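Local coordinates for protein MIP07328p (Drosophila melanogaster, PDB 6FKK) that probably acts as a chemorepellent axon-guidance cue of the semaphorin family, signalling between cells by binding semaphorin receptors, at residues V355-I358 and K359-L363; C504-L507 and A508-Q511. One frame throughout, in Å; residues are numbered along the deposited sequence.

In the fold
Contact 1 comes first along the chain, at the C-terminal end of helix 352-360 in the Sema region, a beta-propeller. That helix lies between strands 298-305 and 377-380, which pair antiparallel in one sheet, consistent with the blade-five insertion known as the extrusion in semaphorins. Contact 2 follows much later, in the plexin repeat (PSI) region, where strand 503-506 runs into a loop at the edge of a small three-stranded sheet. The centres of contact 1 and contact 2 are 54 Å apart, on opposite sides of the chain's centre. The nearest atoms of contact 1 and contact 2 are about 41 Å apart. Each is a local turn where a secondary-structure element stops, and neither touches the other.

Contact 1: residues V355-I358 and K359-L363; sequences VNFI and KNHPL
Lys359 starts the walk by lying alongside Val355, one helical turn back. Its N donates to Val355 O at 3.1 Å, and its extended chain runs past that residue, with Lys359 CE 3.7 Å from Val355 CG1. This contact is aliphatic; the charge at the end belongs to other partners, since NZ makes a salt bridge with Glu185 and hydrogen bonds with Ser246 and His243. Asn360 continues the helix through a bond from its N to Asn356 O (2.9 Å) and adds a weak second one to Phe357 O. Its side-chain amide stays close to Asn356 O without a hydrogen bond to it across this turn.

At His361 the chain leaves helical geometry, and Phe357 is its partner. His361 N closes the last turn by donating to Phe357 O over 2.8 Å, coming in nearly in line with the carbonyl. The imidazole then folds back on the same oxygen: with CG beside its own backbone N (chi1 -45°), His361 ND1 reaches Phe357 O at 2.9 Å, approaching from more to one side and tilted out of the carbonyl plane. ND1 also sits over one face of the Phe357 ring, displaced toward its rim and 3.4 Å above the ring plane. The two rings meet obliquely, their planes at 34°, while Phe317 makes an edge-to-face pair with Phe357. Pro362 follows, its CB 3.8 Å from Ile358 O; having no N-H, it cannot extend the helical bonding to that carbonyl.

One carbonyl of the buried Phe357, the last in this helix to take an i to i+4 bond, is thus gripped by both backbone and ring of a single residue, which probably holds the imidazole's rotation and implies that ND1 carries the hydrogen, since a carbonyl can only accept.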
# COMPACT_ATOMS: atom_id res chain seq x y z
N VAL A 355 29.41 11.33 -2.21
CA VAL A 355 28.34 11.23 -1.22
C VAL A 355 27.58 12.55 -1.12
O VAL A 355 26.35 12.57 -1.04
CB VAL A 355 28.92 10.81 0.15
CG1 VAL A 355 27.81 10.73 1.19
CG2 VAL A 355 29.63 9.47 0.02
N ASN A 356 28.30 13.68 -1.12
CA ASN A 356 27.64 14.97 -1.09
C ASN A 356 26.76 15.19 -2.31
O ASN A 356 25.73 15.87 -2.23
CB ASN A 356 28.66 16.10 -0.96
CG ASN A 356 29.14 16.31 0.46
OD1 ASN A 356 28.44 16.89 1.29
ND2 ASN A 356 30.35 15.83 0.76
N PHE A 357 27.15 14.62 -3.46
CA PHE A 357 26.35 14.78 -4.67
C PHE A 357 24.98 14.14 -4.51
O PHE A 357 23.95 14.78 -4.77
CB PHE A 357 27.09 14.19 -5.87
CG PHE A 357 26.34 14.31 -7.16
CD1 PHE A 357 26.49 15.43 -7.96
CD2 PHE A 357 25.47 13.31 -7.58
CE1 PHE A 357 25.80 15.55 -9.15
CE2 PHE A 357 24.78 13.43 -8.77
CZ PHE A 357 24.94 14.55 -9.56
N ILE A 358 24.94 12.88 -4.09
CA ILE A 358 23.66 12.19 -3.94
C ILE A 358 22.85 12.78 -2.79
O ILE A 358 21.62 12.65 -2.78
CB ILE A 358 23.88 10.68 -3.75
CG1 ILE A 358 22.57 9.92 -4.00
CG2 ILE A 358 24.42 10.37 -2.37
CD1 ILE A 358 22.71 8.43 -3.88
N LYS A 359 23.50 13.45 -1.84
CA LYS A 359 22.76 14.20 -0.83
C LYS A 359 22.21 15.50 -1.40
O LYS A 359 21.17 15.98 -0.94
CB LYS A 359 23.65 14.49 0.38
CG LYS A 359 24.07 13.25 1.16
CD LYS A 359 24.88 13.63 2.39
CE LYS A 359 25.21 12.41 3.23
NZ LYS A 359 25.87 12.78 4.52
N ASN A 360 22.89 16.08 -2.39
CA ASN A 360 22.43 17.32 -3.00
C ASN A 360 21.38 17.08 -4.08
O ASN A 360 20.53 17.95 -4.31
CB ASN A 360 23.61 18.09 -3.59
CG ASN A 360 24.55 18.62 -2.53
OD1 ASN A 360 24.14 18.92 -1.41
ND2 ASN A 360 25.83 18.75 -2.88
N HIS A 361 21.42 15.92 -4.74
CA HIS A 361 20.50 15.62 -5.84
C HIS A 361 19.83 14.27 -5.59
O HIS A 361 20.08 13.29 -6.30
CB HIS A 361 21.23 15.61 -7.18
CG HIS A 361 22.17 16.77 -7.37
ND1 HIS A 361 23.46 16.76 -6.89
CD2 HIS A 361 21.99 17.96 -7.98
CE1 HIS A 361 24.04 17.91 -7.21
NE2 HIS A 361 23.17 18.65 -7.87
N PRO A 362 18.94 14.19 -4.59
CA PRO A 362 18.24 12.93 -4.34
C PRO A 362 17.02 12.72 -5.21
O PRO A 362 16.44 11.62 -5.19
CB PRO A 362 17.85 13.04 -2.86
CG PRO A 362 17.59 14.50 -2.69
CD PRO A 362 18.55 15.23 -3.61
N LEU A 363 16.60 13.72 -5.97
CA LEU A 363 15.38 13.65 -6.76
C LEU A 363 15.72 13.45 -8.23
O LEU A 363 16.53 14.19 -8.80
CB LEU A 363 14.55 14.92 -6.59
CG LEU A 363 13.24 14.99 -7.38
CD1 LEU A 363 12.36 13.81 -7.04
CD2 LEU A 363 12.53 16.30 -7.11

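Contact 2: residues C504-L507 and A508-Q511; sequences CKNL and ATSQ
Asn506 and Thr509 cross at about a right angle, the asparagine amide reaching over the turn and the threonine side chain lying across it. With CG opposite the backbone N (chi1 -175°), Asn506 directs its amide toward the residues that follow, and OD1 does the gripping. Ala508 N donates to it at 2.7 Å, arriving in the carbonyl plane. Thr509 N makes the straighter N-H bond, 3.0 Å to Asn506 OD1 with an angle of 159° at the hydrogen, but it comes from well above that plane, not on a lone pair. The two donors therefore use quite different approaches to a single oxygen.

A third, weak bond runs between the backbones, from Ser510 N to Asn506 O (3.1 Å). Together these make an Asx motif: an asparagine side chain accepts from the second and third residues ahead while its own carbonyl accepts from the fourth. Here the motif ends strand 503-506, an edge strand of the small antiparallel sheet in the plexin repeat, and turns the chain into the loop that leads to strand 519-520. Two residues earlier, the disulfide between Cys504 and Cys487 ties the same strand to the helix 484-489.

Thr509 OG1 rests against the carbon part of the asparagine, 3.2 Å from Asn506 CB, a contact rather than a hydrogen bond. A leucine in place of Asn506 would probably leave Ala508 N and Thr509 N without their shared acceptor and the turn held by little more than the weak backbone bond. Ala508 CB also lies against Ile494. The Asn506 side chain touches Ile494 as well, and Asn460, which lies in the Sema region.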
# COMPACT_ATOMS: atom_id res chain seq x y z
N CYS A 504 -24.88 -20.42 -10.49
CA CYS A 504 -23.72 -19.60 -10.82
C CYS A 504 -22.50 -20.17 -10.09
O CYS A 504 -22.45 -20.14 -8.85
CB CYS A 504 -23.97 -18.15 -10.43
SG CYS A 504 -22.75 -16.92 -10.99
N LYS A 505 -21.54 -20.69 -10.84
CA LYS A 505 -20.44 -21.46 -10.27
C LYS A 505 -19.14 -20.66 -10.26
O LYS A 505 -18.91 -19.79 -11.11
CB LYS A 505 -20.22 -22.77 -11.05
CG LYS A 505 -21.32 -23.80 -10.83
CD LYS A 505 -21.02 -25.09 -11.58
CE LYS A 505 -22.10 -26.13 -11.31
NZ LYS A 505 -21.85 -27.39 -12.07
N ASN A 506 -18.29 -20.97 -9.28
CA ASN A 506 -16.97 -20.37 -9.15
C ASN A 506 -15.97 -21.22 -9.92
O ASN A 506 -15.84 -22.42 -9.65
CB ASN A 506 -16.59 -20.25 -7.68
CG ASN A 506 -15.28 -19.53 -7.46
OD1 ASN A 506 -14.25 -19.89 -8.03
ND2 ASN A 506 -15.30 -18.50 -6.62
N LEU A 507 -15.25 -20.61 -10.86
CA LEU A 507 -14.34 -21.38 -11.70
C LEU A 507 -13.07 -21.80 -10.98
O LEU A 507 -12.41 -22.74 -11.42
CB LEU A 507 -13.98 -20.57 -12.95
CG LEU A 507 -15.12 -20.26 -13.92
CD1 LEU A 507 -14.59 -19.58 -15.17
CD2 LEU A 507 -15.87 -21.53 -14.28
N ALA A 508 -12.72 -21.13 -9.87
CA ALA A 508 -11.49 -21.47 -9.17
C ALA A 508 -11.70 -22.53 -8.09
O ALA A 508 -10.86 -23.41 -7.93
CB ALA A 508 -10.89 -20.21 -8.54
N THR A 509 -12.82 -22.46 -7.36
CA THR A 509 -13.09 -23.38 -6.26
C THR A 509 -13.93 -24.58 -6.68
O THR A 509 -13.57 -25.72 -6.40
CB THR A 509 -13.78 -22.64 -5.11
OG1 THR A 509 -15.03 -22.09 -5.57
CG2 THR A 509 -12.90 -21.51 -4.59
N SER A 510 -15.06 -24.34 -7.36
CA SER A 510 -15.94 -25.44 -7.74
C SER A 510 -15.28 -26.34 -8.77
O SER A 510 -14.54 -25.88 -9.64
CB SER A 510 -17.26 -24.89 -8.29
OG SER A 510 -17.89 -24.04 -7.35
N GLN A 511 -15.55 -27.64 -8.67
CA GLN A 511 -14.95 -28.63 -9.56
C GLN A 511 -15.89 -28.91 -10.72
O GLN A 511 -17.08 -29.14 -10.52
CB GLN A 511 -14.65 -29.92 -8.80
CG GLN A 511 -13.54 -30.75 -9.40
CD GLN A 511 -12.17 -30.11 -9.24
OE1 GLN A 511 -11.75 -29.29 -10.05
NE2 GLN A 511 -11.47 -30.49 -8.18